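Local coordinates for protein P91 (PDB 4ZI5) that hydrolyses phosphotriesters as a promiscuous activity of an alpha/beta hydrolase that resembles dienelactone hydrolases, at residues V19-G24 and L73-H78; G30-D35 and D112-Q117; H102-A107 and A141-P146; V172-G177 and D193-D198. All blocks are in the same frame, centred on the assembly; numbering follows the deposited sequence. Where two conformers were deposited one is given.

Contact 1: residues V19-G24 and L73-H78; sequences VDYTDG and LAADMH
Tyr-21, on the edge strand 15-23, reaches with its hydroxyl to the backbone of Asp-76, just past the end of strand 71-74. Its CB leaves the main chain toward the 73-78 segment, and CG stands between the backbone N and the carbonyl carbon (chi1 62°), which sends the ring across to that segment. The side chain packs on Ala-110 and Ala-113 of helix 100-115, with CG on the Ala-113 methyl; these small residues leave room for an aromatic ring. CZ comes within 4.0 Å of Asp-76 O, and this oxygen lies oblique to the ring. At the tip, OH accepts a hydrogen bond from Asp-76 N at 3.1 Å, moderately bent at 146°, while CB of Ala-75 approaches OH to 3.9 Å. A water lying in the ring plane at the phenol edge is bonded to Tyr-21 OH at 2.7 Å, and it donates to Asp-76 O at 2.8 Å. Direct bond and water together thus tie one hydroxyl to both the N and the O of a single residue. A tyrosine suits the place because it combines a long apolar ring with a polar end. The Asp-76 carboxylate turns to other donors, Ile-29 N, Gly-79 N and Ala-81 N, and so pins the loop after the strand. Nearer the start of both segments, Val-19 CB meets Leu-73 CD1 at 4.2 Å, an apolar touch between branched side chains. Strand 26-34 pairs antiparallel with both 15-23 and 71-74, so the contact spans this intervening strand at the N-terminal border of the alpha/beta hydrolase sheet.

Contact 2: residues G30-D35 and D112-Q117; sequences GEFHWD and DALTAQ
Phe-32 receives Gln-117 on one face of its ring and Leu-114 at its edge. The aliphatic part of the glutamine does the touching: CG stands over the face, 3.9 Å from the Phe-32 ring centroid and 16° off the normal, a CH-pi contact, and Gln-117 CB lies 3.7 Å from Phe-32 CZ. The two side chains run past each other in opposite senses, with the amide plane turned 53° from the ring. Leu-114 CD1 comes near the ring plane instead, 4.2 Å from Phe-32 CE1. Phenylalanine fits here because it offers a broad face to methylenes and a rim to a methyl group; with CG anti to the backbone N (chi1 180°), its ring projects from strand 26-34 toward the helix. This is the sheet-to-helix layering of the alpha/beta hydrolase fold, with helix 100-115 lying against the N-terminal strands of the sheet. What holds the glutamine in place is its own amide. The chain bends between CB and CG, folding the amide back toward the helix end, where NE2 donates to Ala-113 O at 2.9 Å, nearly straight and with the acceptor in the amide plane. Gln-117 OE1 takes a hydrogen bond from Arg-17, so both ends of the amide are engaged while CB and CG remain over the ring. Beyond this shell, Val-19 and Leu-73 pack against Phe-32 from the two strands beside it, and Leu-73 also touches Leu-114. His-33, the next residue along the strand, packs on helix 56-67, with its NE2 bonded to Glu-31 OE2.

Contact 3: residues H102-A107 and A141-P146; sequences HWRRRA and ARTGAP
The guanidinium of Arg-104 has Arg-142 CB over one face, with Arg-104 CZ 4.1 Å from that carbon, and its NH2 lies 3.8 Å from Arg-142 CD. At its nitrogens Arg-104 meets acids: NE is paired with Glu-139 and NH2 with Asp-164. The Arg-142 guanidinium is turned 34° from that of Arg-104; it uses NH1 for Glu-139 and Leu-158 O, and NH2 for Glu-194. The charged ends stay apart, Arg-104 NH2 4.9 Å from Arg-142 NH1. Glu-139 serves both, OE1 meeting Arg-104 NE and OE2 meeting Arg-142 NH1, and this shared carboxylate probably balances part of their charge. Arginine suits both places, since its long aliphatic part packs while its planar end serves several acceptors. In the fold, this is where helix 100-115 meets the C-terminal end of helix 132-142, which closes with a Schellman motif at Gly-144, a residue with positive phi. Just before that glycine, the Thr-143 methyl CG2 lies alongside the CB to CD shaft of Arg-104, at 3.7 Å from Arg-104 CD and 3.8 Å from its CB, the two side chains running in opposite senses. The threonine has CG2 anti to its carbonyl carbon, beside the backbone N, leaving OG1 turned back to bond Leu-140 O in the last helical turn. A weak bond from Ala-145 N also reaches Thr-143 OG1.

Contact 4: residues V172-G177 and D193-D198; sequences VLVCHG and DEFRRD
Val-172, near the start of strand 171-177, sets its CG1 methyl against the ring of Phe-195, 3.7 Å from Phe-195 CZ and 3.9 Å from Phe-195 CE2. This methyl is anti to the backbone N (chi1 180°) and approaches the ring obliquely, the two side chains crossing at about a right angle. Leu-173 points the other way and packs on Ala-240 and Leu-244 of helix 231-248, which lies on the other side of the sheet. With Val-174 the strand again faces helix 185-198: its CG2 comes to the edge of the same ring, close to the ring plane, 4.3 Å from Phe-195 CE2. Beta-branched valines suit an extended strand and give short, rigid methyl surfaces; phenylalanine reaches from the helix to span both. Helix 185-198 is the crossover of the beta-alpha-beta unit running from strand 171-177 to strand 202-207, where Trp-202 also meets the Phe-195 ring. On the helix itself, Arg-197 grips Asp-198 side-on, NE to OD1 and NH2 to OD2. On its Phe-195 side the helix is therefore held to the sheet by apolar contact of a ring with two valines, whereas its charged groups find partners elsewhere: the buried Glu-194 forms a salt bridge with Arg-142 of helix 132-142, and Arg-197 a further one with Glu-160.

From the N terminus, strand 15-23 opens contact 1, and strand 26-34 opens contact 2 before contact 1 closes at 73-78; the two loops cross and touch, sharing the border of the sheet. Contact 3 opens at 102-107, before contact 2 closes at 112-117, so these also cross, both using helix 100-115. Contact 3 follows contact 1 in series, yet Arg-106 bonds back to Asp-23 and Met-77. It closes at 141-146, tying two neighbouring helices together. Contact 4 then closes a short loop within one beta-alpha-beta unit, across the chain's centre from contacts 1 and 2, and the Arg-142 to Glu-194 salt bridge joins it to contact 3.

Contact 1: residues V19-G24 and L73-H78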
loop_
_atom_site.group_PDB
_atom_site.type_symbol
_atom_site.label_atom_id
_atom_site.label_comp_id
_atom_site.label_asym_id
_atom_site.label_seq_id
_atom_site.Cartn_x
_atom_site.Cartn_y
_atom_site.Cartn_z
ATOM N N VAL A 19 7.909 17.095 27.252
ATOM C CA VAL A 19 7.390 16.152 28.236
ATOM C C VAL A 19 8.556 15.363 28.819
ATOM O O VAL A 19 9.202 14.606 28.108
ATOM C CB VAL A 19 6.355 15.182 27.605
ATOM C CG1 VAL A 19 5.881 14.130 28.597
ATOM C CG2 VAL A 19 5.156 15.977 27.078
ATOM N N ASP A 20 8.775 15.533 30.127
ATOM C CA ASP A 20 9.757 14.766 30.889
ATOM C C ASP A 20 9.166 13.430 31.299
ATOM O O ASP A 20 8.051 13.375 31.786
ATOM C CB ASP A 20 10.154 15.534 32.165
ATOM C CG ASP A 20 10.891 16.809 31.861
ATOM O OD1 ASP A 20 11.929 16.744 31.171
ATOM O OD2 ASP A 20 10.432 17.888 32.304
ATOM N N TYR A 21 9.895 12.347 31.073
ATOM C CA TYR A 21 9.496 11.044 31.574
ATOM C C TYR A 21 10.736 10.211 31.844
ATOM O O TYR A 21 11.835 10.600 31.455
ATOM C CB TYR A 21 8.509 10.357 30.598
ATOM C CG TYR A 21 9.023 10.046 29.189
ATOM C CD1 TYR A 21 9.056 11.007 28.199
ATOM C CD2 TYR A 21 9.438 8.761 28.858
ATOM C CE1 TYR A 21 9.515 10.710 26.912
ATOM C CE2 TYR A 21 9.893 8.459 27.596
ATOM C CZ TYR A 21 9.928 9.428 26.615
ATOM O OH TYR A 21 10.343 9.097 25.350
ATOM N N THR A 22 10.572 9.076 32.524
ATOM C CA THR A 22 11.710 8.246 32.915
ATOM C C THR A 22 11.518 6.784 32.517
ATOM O O THR A 22 10.402 6.290 32.399
ATOM C CB THR A 22 11.918 8.286 34.430
ATOM O OG1 THR A 22 10.716 7.823 35.047
ATOM C CG2 THR A 22 12.209 9.673 34.932
ATOM N N ASP A 23 12.630 6.114 32.294
ATOM C CA ASP A 23 12.671 4.674 32.180
ATOM C C ASP A 23 13.768 4.240 33.149
ATOM O O ASP A 23 14.941 4.363 32.839
ATOM C CB ASP A 23 12.998 4.228 30.767
ATOM C CG ASP A 23 13.248 2.728 30.670
ATOM O OD1 ASP A 23 12.761 1.985 31.555
ATOM O OD2 ASP A 23 13.921 2.293 29.700
ATOM N N GLY A 24 13.373 3.795 34.338
ATOM C CA GLY A 24 14.354 3.493 35.404
ATOM C C GLY A 24 15.186 4.729 35.727
ATOM O O GLY A 24 14.635 5.787 36.017
ATOM N N LEU A 73 3.388 12.369 20.360
ATOM C CA LEU A 73 4.619 12.509 21.120
ATOM C C LEU A 73 5.816 12.006 20.340
ATOM O O LEU A 73 5.923 10.818 20.056
ATOM C CB LEU A 73 4.555 11.711 22.419
ATOM C CG LEU A 73 5.804 11.833 23.302
ATOM C CD1 LEU A 73 5.872 13.204 23.978
ATOM C CD2 LEU A 73 5.815 10.748 24.351
ATOM N N ALA A 74 6.705 12.925 20.013
ATOM C CA ALA A 74 8.015 12.581 19.458
ATOM C C ALA A 74 8.881 12.088 20.604
ATOM O O ALA A 74 9.170 12.845 21.546
ATOM C CB ALA A 74 8.611 13.778 18.759
ATOM N N ALA A 75 9.197 10.787 20.552
ATOM C CA ALA A 75 9.815 10.080 21.651
ATOM C C ALA A 75 11.322 10.358 21.746
ATOM O O ALA A 75 11.987 10.585 20.737
ATOM C CB ALA A 75 9.573 8.592 21.514
ATOM N N ASP A 76 11.830 10.338 22.972
ATOM C CA ASP A 76 13.263 10.358 23.241
ATOM C C ASP A 76 13.669 8.962 23.693
ATOM O O ASP A 76 13.489 8.618 24.883
ATOM C CB ASP A 76 13.562 11.395 24.317
ATOM C CG ASP A 76 15.042 11.413 24.751
ATOM O OD1 ASP A 76 15.887 10.815 24.049
ATOM O OD2 ASP A 76 15.342 11.964 25.844
ATOM N N MET A 77 14.215 8.152 22.786
ATOM C CA MET A 77 14.682 6.802 23.171
ATOM C C MET A 77 16.006 6.828 23.926
ATOM O O MET A 77 16.180 6.078 24.879
ATOM C CB MET A 77 14.805 5.855 21.974
ATOM C CG MET A 77 13.483 5.443 21.387
ATOM S SD MET A 77 12.495 4.386 22.442
ATOM C CE MET A 77 13.363 2.831 22.259
ATOM N N HIS A 78 16.925 7.699 23.507
ATOM C CA HIS A 78 18.271 7.705 24.048
ATOM C C HIS A 78 18.371 8.276 25.445
ATOM O O HIS A 78 19.226 7.840 26.220
ATOM C CB HIS A 78 19.208 8.438 23.098
ATOM C CG HIS A 78 19.248 7.844 21.729
ATOM N ND1 HIS A 78 19.050 6.499 21.491
ATOM C CD2 HIS A 78 19.476 8.408 20.527
ATOM C CE1 HIS A 78 19.136 6.268 20.197
ATOM N NE2 HIS A 78 19.402 7.408 19.591
HETATM O O HOH W 1 11.549 6.678 25.114
#

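Contact 2: residues G30-D35 and D112-Q117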
loop_
_atom_site.group_PDB
_atom_site.type_symbol
_atom_site.label_atom_id
_atom_site.label_comp_id
_atom_site.label_asym_id
_atom_site.label_seq_id
_atom_site.Cartn_x
_atom_site.Cartn_y
_atom_site.Cartn_z
ATOM N N GLY A 30 10.745 14.057 25.735
ATOM C CA GLY A 30 10.026 14.017 24.460
ATOM C C GLY A 30 9.385 15.364 24.136
ATOM O O GLY A 30 9.391 16.291 24.953
ATOM N N GLU A 31 8.792 15.463 22.948
ATOM C CA GLU A 31 8.079 16.664 22.532
ATOM C C GLU A 31 6.698 16.288 22.043
ATOM O O GLU A 31 6.558 15.468 21.133
ATOM C CB GLU A 31 8.858 17.435 21.428
ATOM C CG GLU A 31 8.292 18.816 21.159
ATOM C CD GLU A 31 9.091 19.572 20.144
ATOM O OE1 GLU A 31 9.845 20.470 20.567
ATOM O OE2 GLU A 31 8.987 19.252 18.938
ATOM N N PHE A 32 5.691 16.891 22.676
ATOM C CA PHE A 32 4.282 16.568 22.487
ATOM C C PHE A 32 3.641 17.649 21.630
ATOM O O PHE A 32 3.726 18.837 21.957
ATOM C CB PHE A 32 3.592 16.499 23.839
ATOM C CG PHE A 32 2.143 16.178 23.778
ATOM C CD1 PHE A 32 1.711 14.891 23.477
ATOM C CD2 PHE A 32 1.190 17.158 24.064
ATOM C CE1 PHE A 32 0.375 14.587 23.447
ATOM C CE2 PHE A 32 -0.159 16.869 24.048
ATOM C CZ PHE A 32 -0.573 15.574 23.752
ATOM N N HIS A 33 2.980 17.214 20.546
ATOM C CA HIS A 33 2.338 18.095 19.580
ATOM C C HIS A 33 0.841 17.901 19.563
ATOM O O HIS A 33 0.343 16.768 19.492
ATOM C CB HIS A 33 2.887 17.821 18.190
ATOM C CG HIS A 33 4.337 18.137 18.045
ATOM N ND1 HIS A 33 4.796 19.109 17.192
ATOM C CD2 HIS A 33 5.434 17.613 18.649
ATOM C CE1 HIS A 33 6.112 19.185 17.284
ATOM N NE2 HIS A 33 6.526 18.282 18.149
ATOM N N TRP A 34 0.113 19.012 19.607
ATOM C CA TRP A 34 -1.343 18.965 19.528
ATOM C C TRP A 34 -1.903 20.284 18.960
ATOM O O TRP A 34 -1.203 21.321 18.925
ATOM C CB TRP A 34 -1.949 18.615 20.915
ATOM C CG TRP A 34 -2.082 19.788 21.832
ATOM C CD1 TRP A 34 -3.254 20.433 22.187
ATOM C CD2 TRP A 34 -1.017 20.497 22.496
ATOM N NE1 TRP A 34 -2.966 21.495 23.014
ATOM C CE2 TRP A 34 -1.609 21.545 23.232
ATOM C CE3 TRP A 34 0.372 20.351 22.532
ATOM C CZ2 TRP A 34 -0.853 22.452 23.991
ATOM C CZ3 TRP A 34 1.129 21.268 23.286
ATOM C CH2 TRP A 34 0.514 22.297 23.992
ATOM N N ASP A 35 -3.144 20.209 18.479
ATOM C CA ASP A 35 -3.881 21.393 18.028
ATOM C C ASP A 35 -4.672 21.959 19.207
ATOM O O ASP A 35 -5.640 21.340 19.657
ATOM C CB ASP A 35 -4.834 20.982 16.894
ATOM C CG ASP A 35 -5.565 22.160 16.248
ATOM O OD1 ASP A 35 -5.440 23.334 16.672
ATOM O OD2 ASP A 35 -6.235 21.895 15.243
ATOM N N ASP A 112 3.687 5.295 27.640
ATOM C CA ASP A 112 3.145 5.802 28.916
ATOM C C ASP A 112 3.155 7.347 29.001
ATOM O O ASP A 112 2.197 7.934 29.476
ATOM C CB ASP A 112 3.898 5.191 30.105
ATOM C CG ASP A 112 3.654 3.692 30.246
ATOM O OD1 ASP A 112 2.677 3.161 29.694
ATOM O OD2 ASP A 112 4.421 3.026 30.937
ATOM N N ALA A 113 4.213 7.989 28.525
ATOM C CA ALA A 113 4.269 9.442 28.511
ATOM C C ALA A 113 3.200 10.069 27.588
ATOM O O ALA A 113 2.585 11.068 27.922
ATOM C CB ALA A 113 5.647 9.906 28.085
ATOM N N LEU A 114 2.982 9.465 26.430
ATOM C CA LEU A 114 1.855 9.847 25.576
ATOM C C LEU A 114 0.508 9.766 26.302
ATOM O O LEU A 114 -0.250 10.737 26.317
ATOM C CB LEU A 114 1.811 8.969 24.322
ATOM C CG LEU A 114 0.623 9.219 23.394
ATOM C CD1 LEU A 114 0.800 10.531 22.657
ATOM C CD2 LEU A 114 0.445 8.040 22.428
ATOM N N THR A 115 0.227 8.598 26.866
ATOM C CA THR A 115 -1.075 8.310 27.476
ATOM C C THR A 115 -1.334 9.141 28.751
ATOM O O THR A 115 -2.468 9.419 29.084
ATOM C CB THR A 115 -1.274 6.790 27.753
ATOM O OG1 THR A 115 -0.344 6.327 28.716
ATOM C CG2 THR A 115 -1.086 5.987 26.501
ATOM N N ALA A 116 -0.262 9.579 29.393
ATOM C CA ALA A 116 -0.326 10.539 30.484
ATOM C C ALA A 116 -0.879 11.916 30.121
ATOM O O ALA A 116 -1.339 12.629 31.014
ATOM C CB ALA A 116 1.038 10.705 31.087
ATOM N N GLN A 117 -0.859 12.301 28.843
ATOM C CA GLN A 117 -1.259 13.650 28.487
ATOM C C GLN A 117 -2.769 13.716 28.426
ATOM O O GLN A 117 -3.384 12.846 27.818
ATOM C CB GLN A 117 -0.625 14.101 27.176
ATOM C CG GLN A 117 0.882 13.954 27.109
ATOM C CD GLN A 117 1.577 14.540 28.324
ATOM O OE1 GLN A 117 1.331 15.694 28.684
ATOM N NE2 GLN A 117 2.392 13.731 29.001
#

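Contact 3: residues H102-A107 and A141-P146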
loop_
_atom_site.group_PDB
_atom_site.type_symbol
_atom_site.label_atom_id
_atom_site.label_comp_id
_atom_site.label_asym_id
_atom_site.label_seq_id
_atom_site.Cartn_x
_atom_site.Cartn_y
_atom_site.Cartn_z
ATOM N N HIS A 102 15.149 -4.422 27.368
ATOM C CA HIS A 102 15.476 -3.028 27.696
ATOM C C HIS A 102 14.939 -2.065 26.630
ATOM O O HIS A 102 14.358 -1.019 26.934
ATOM C CB HIS A 102 16.998 -2.888 27.845
ATOM C CG HIS A 102 17.527 -1.528 27.560
ATOM N ND1 HIS A 102 17.476 -0.506 28.481
ATOM C CD2 HIS A 102 18.135 -1.025 26.462
ATOM C CE1 HIS A 102 18.025 0.573 27.954
ATOM N NE2 HIS A 102 18.430 0.288 26.729
ATOM N N TRP A 103 15.141 -2.438 25.381
ATOM C CA TRP A 103 14.619 -1.683 24.234
ATOM C C TRP A 103 13.102 -1.496 24.331
ATOM O O TRP A 103 12.583 -0.385 24.204
ATOM C CB TRP A 103 15.027 -2.431 22.982
ATOM C CG TRP A 103 14.674 -1.812 21.642
ATOM C CD1 TRP A 103 14.111 -0.597 21.387
ATOM C CD2 TRP A 103 14.927 -2.415 20.385
ATOM N NE1 TRP A 103 13.966 -0.419 20.017
ATOM C CE2 TRP A 103 14.457 -1.528 19.384
ATOM C CE3 TRP A 103 15.468 -3.654 19.997
ATOM C CZ2 TRP A 103 14.556 -1.821 18.022
ATOM C CZ3 TRP A 103 15.560 -3.943 18.643
ATOM C CH2 TRP A 103 15.102 -3.036 17.674
ATOM N N ARG A 104 12.418 -2.584 24.648
ATOM C CA ARG A 104 10.971 -2.572 24.830
ATOM C C ARG A 104 10.498 -1.717 25.994
ATOM O O ARG A 104 9.519 -0.997 25.858
ATOM C CB ARG A 104 10.435 -3.996 24.929
ATOM C CG ARG A 104 10.533 -4.721 23.595
ATOM C CD ARG A 104 10.416 -6.252 23.697
ATOM N NE ARG A 104 10.610 -6.921 22.398
ATOM C CZ ARG A 104 10.122 -8.124 22.049
ATOM N NH1 ARG A 104 9.380 -8.847 22.898
ATOM N NH2 ARG A 104 10.368 -8.620 20.830
ATOM N N ARG A 105 11.223 -1.740 27.108
ATOM C CA ARG A 105 10.870 -0.898 28.248
ATOM C C ARG A 105 11.022 0.567 27.910
ATOM O O ARG A 105 10.200 1.376 28.312
ATOM C CB ARG A 105 11.736 -1.191 29.485
ATOM C CG ARG A 105 11.461 -2.502 30.175
ATOM C CD ARG A 105 12.138 -2.519 31.552
ATOM N NE ARG A 105 13.604 -2.509 31.475
ATOM C CZ ARG A 105 14.369 -3.581 31.248
ATOM N NH1 ARG A 105 13.835 -4.773 31.013
ATOM N NH2 ARG A 105 15.689 -3.450 31.215
ATOM N N ARG A 106 12.067 0.902 27.171
ATOM C CA ARG A 106 12.313 2.264 26.754
ATOM C C ARG A 106 11.210 2.779 25.828
ATOM O O ARG A 106 10.760 3.934 25.955
ATOM C CB ARG A 106 13.706 2.385 26.115
ATOM C CG ARG A 106 14.192 3.806 25.852
ATOM C CD ARG A 106 14.354 4.642 27.094
ATOM N NE ARG A 106 15.296 4.033 28.028
ATOM C CZ ARG A 106 16.633 4.094 27.949
ATOM N NH1 ARG A 106 17.248 4.714 26.956
ATOM N NH2 ARG A 106 17.366 3.493 28.888
ATOM N N ALA A 107 10.755 1.924 24.915
ATOM C CA ALA A 107 9.593 2.224 24.064
ATOM C C ALA A 107 8.274 2.367 24.852
ATOM O O ALA A 107 7.509 3.318 24.645
ATOM C CB ALA A 107 9.446 1.168 22.984
ATOM N N ALA A 141 4.924 -3.452 19.843
ATOM C CA ALA A 141 3.718 -4.237 19.548
ATOM C C ALA A 141 3.850 -5.684 20.010
ATOM O O ALA A 141 2.880 -6.256 20.505
ATOM C CB ALA A 141 3.377 -4.180 18.059
ATOM N N ARG A 142 5.045 -6.266 19.876
ATOM C CA ARG A 142 5.282 -7.648 20.322
ATOM C C ARG A 142 5.186 -7.881 21.844
ATOM O O ARG A 142 5.052 -9.025 22.259
ATOM C CB ARG A 142 6.645 -8.153 19.832
ATOM C CG ARG A 142 6.645 -8.448 18.332
ATOM C CD ARG A 142 8.076 -8.519 17.822
ATOM N NE ARG A 142 8.141 -9.111 16.486
ATOM C CZ ARG A 142 9.183 -9.027 15.658
ATOM N NH1 ARG A 142 10.276 -8.322 15.989
ATOM N NH2 ARG A 142 9.106 -9.633 14.470
ATOM N N THR A 143 5.219 -6.810 22.652
ATOM C CA THR A 143 4.941 -6.914 24.091
ATOM C C THR A 143 3.463 -7.105 24.395
ATOM O O THR A 143 3.119 -7.369 25.545
ATOM C CB THR A 143 5.437 -5.684 24.889
ATOM O OG1 THR A 143 4.670 -4.530 24.529
ATOM C CG2 THR A 143 6.894 -5.417 24.667
ATOM N N GLY A 144 2.589 -6.946 23.404
ATOM C CA GLY A 144 1.148 -6.977 23.593
ATOM C C GLY A 144 0.587 -5.641 23.995
ATOM O O GLY A 144 -0.531 -5.578 24.470
ATOM N N ALA A 145 1.337 -4.561 23.807
ATOM C CA ALA A 145 0.812 -3.248 24.161
ATOM C C ALA A 145 -0.512 -2.952 23.448
ATOM O O ALA A 145 -0.715 -3.395 22.306
ATOM C CB ALA A 145 1.834 -2.179 23.831
ATOM N N PRO A 146 -1.443 -2.225 24.116
ATOM C CA PRO A 146 -2.786 -1.999 23.564
ATOM C C PRO A 146 -2.827 -0.885 22.497
ATOM O O PRO A 146 -3.565 0.108 22.619
ATOM C CB PRO A 146 -3.616 -1.643 24.817
ATOM C CG PRO A 146 -2.640 -0.927 25.669
ATOM C CD PRO A 146 -1.323 -1.660 25.483
#

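Contact 4: residues V172-G177 and D193-D198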
loop_
_atom_site.group_PDB
_atom_site.type_symbol
_atom_site.label_atom_id
_atom_site.label_comp_id
_atom_site.label_asym_id
_atom_site.label_seq_id
_atom_site.Cartn_x
_atom_site.Cartn_y
_atom_site.Cartn_z
ATOM N N VAL A 172 -0.997 -3.644 11.626
ATOM C CA VAL A 172 0.410 -3.402 11.239
ATOM C C VAL A 172 0.436 -2.978 9.767
ATOM O O VAL A 172 -0.060 -3.689 8.912
ATOM C CB VAL A 172 1.299 -4.649 11.456
ATOM C CG1 VAL A 172 2.716 -4.360 11.041
ATOM C CG2 VAL A 172 1.301 -5.085 12.915
ATOM N N LEU A 173 1.051 -1.820 9.498
ATOM C CA LEU A 173 1.402 -1.407 8.139
ATOM C C LEU A 173 2.918 -1.173 8.073
ATOM O O LEU A 173 3.471 -0.346 8.813
ATOM C CB LEU A 173 0.640 -0.131 7.755
ATOM C CG LEU A 173 1.087 0.605 6.475
ATOM C CD1 LEU A 173 0.941 -0.230 5.223
ATOM C CD2 LEU A 173 0.316 1.895 6.292
ATOM N N VAL A 174 3.591 -1.946 7.236
ATOM C CA VAL A 174 5.051 -1.818 7.014
ATOM C C VAL A 174 5.249 -1.122 5.654
ATOM O O VAL A 174 4.893 -1.694 4.625
ATOM C CB VAL A 174 5.729 -3.216 6.979
ATOM C CG1 VAL A 174 7.197 -3.152 6.660
ATOM C CG2 VAL A 174 5.527 -3.928 8.321
ATOM N N CYS A 175 5.848 0.068 5.656
ATOM C CA CYS A 175 6.158 0.781 4.420
ATOM C C CYS A 175 7.655 0.597 4.170
ATOM O O CYS A 175 8.477 1.084 4.937
ATOM C CB CYS A 175 5.772 2.248 4.544
ATOM S SG CYS A 175 3.998 2.511 4.821
ATOM N N HIS A 176 7.982 -0.144 3.109
ATOM C CA HIS A 176 9.326 -0.647 2.860
ATOM C C HIS A 176 9.851 -0.101 1.540
ATOM O O HIS A 176 9.161 -0.170 0.517
ATOM C CB HIS A 176 9.281 -2.167 2.821
ATOM C CG HIS A 176 10.605 -2.806 2.618
ATOM N ND1 HIS A 176 11.626 -2.694 3.530
ATOM C CD2 HIS A 176 11.073 -3.597 1.625
ATOM C CE1 HIS A 176 12.678 -3.360 3.094
ATOM N NE2 HIS A 176 12.368 -3.926 1.942
ATOM N N GLY A 177 11.072 0.423 1.557
ATOM C CA GLY A 177 11.753 0.799 0.324
ATOM C C GLY A 177 12.211 -0.473 -0.395
ATOM O O GLY A 177 13.027 -1.243 0.155
ATOM N N ASP A 193 5.645 -13.927 7.602
ATOM C CA ASP A 193 5.209 -15.281 8.015
ATOM C C ASP A 193 4.734 -15.321 9.469
ATOM O O ASP A 193 3.808 -16.052 9.785
ATOM C CB ASP A 193 6.331 -16.282 7.784
ATOM C CG ASP A 193 6.472 -16.676 6.328
ATOM O OD1 ASP A 193 5.537 -16.415 5.510
ATOM O OD2 ASP A 193 7.497 -17.297 5.995
ATOM N N GLU A 194 5.325 -14.481 10.328
ATOM C CA GLU A 194 4.830 -14.321 11.719
ATOM C C GLU A 194 3.444 -13.717 11.692
ATOM O O GLU A 194 2.530 -14.200 12.368
ATOM C CB GLU A 194 5.746 -13.417 12.544
ATOM C CG GLU A 194 7.147 -13.962 12.750
ATOM C CD GLU A 194 8.139 -12.897 13.235
ATOM O OE1 GLU A 194 7.738 -11.741 13.535
ATOM O OE2 GLU A 194 9.339 -13.204 13.317
ATOM N N PHE A 195 3.272 -12.655 10.889
ATOM C CA PHE A 195 1.960 -12.012 10.778
ATOM C C PHE A 195 0.884 -12.968 10.256
ATOM O O PHE A 195 -0.251 -12.979 10.762
ATOM C CB PHE A 195 1.991 -10.797 9.850
ATOM C CG PHE A 195 2.913 -9.694 10.260
ATOM C CD1 PHE A 195 3.336 -9.511 11.582
ATOM C CD2 PHE A 195 3.320 -8.781 9.308
ATOM C CE1 PHE A 195 4.176 -8.459 11.908
ATOM C CE2 PHE A 195 4.142 -7.724 9.640
ATOM C CZ PHE A 195 4.560 -7.560 10.940
ATOM N N ARG A 196 1.242 -13.756 9.241
ATOM C CA ARG A 196 0.347 -14.790 8.689
ATOM C C ARG A 196 -0.057 -15.822 9.743
ATOM O O ARG A 196 -1.250 -16.101 9.932
ATOM C CB ARG A 196 1.033 -15.525 7.540
ATOM C CG ARG A 196 1.162 -14.743 6.247
ATOM C CD ARG A 196 1.634 -15.641 5.100
ATOM N NE ARG A 196 1.752 -14.912 3.853
ATOM C CZ ARG A 196 2.891 -14.452 3.366
ATOM N NH1 ARG A 196 4.026 -14.646 4.030
ATOM N NH2 ARG A 196 2.909 -13.782 2.218
ATOM N N ARG A 197 0.945 -16.366 10.429
ATOM C CA ARG A 197 0.739 -17.381 11.487
ATOM C C ARG A 197 -0.266 -16.910 12.530
ATOM O O ARG A 197 -1.163 -17.644 12.904
ATOM C CB ARG A 197 2.090 -17.725 12.146
ATOM C CG ARG A 197 2.040 -18.781 13.266
ATOM C CD ARG A 197 3.293 -18.767 14.126
ATOM N NE ARG A 197 3.416 -17.468 14.787
ATOM C CZ ARG A 197 4.552 -16.847 15.101
ATOM N NH1 ARG A 197 5.740 -17.390 14.857
ATOM N NH2 ARG A 197 4.500 -15.653 15.662
ATOM N N ASP A 198 -0.137 -15.655 12.950
ATOM C CA ASP A 198 -0.929 -15.086 14.034
ATOM C C ASP A 198 -2.184 -14.388 13.576
ATOM O O ASP A 198 -2.950 -13.952 14.412
ATOM C CB ASP A 198 -0.062 -14.116 14.869
ATOM C CG ASP A 198 1.065 -14.837 15.587
ATOM O OD1 ASP A 198 1.027 -16.098 15.640
ATOM O OD2 ASP A 198 2.005 -14.180 16.090
#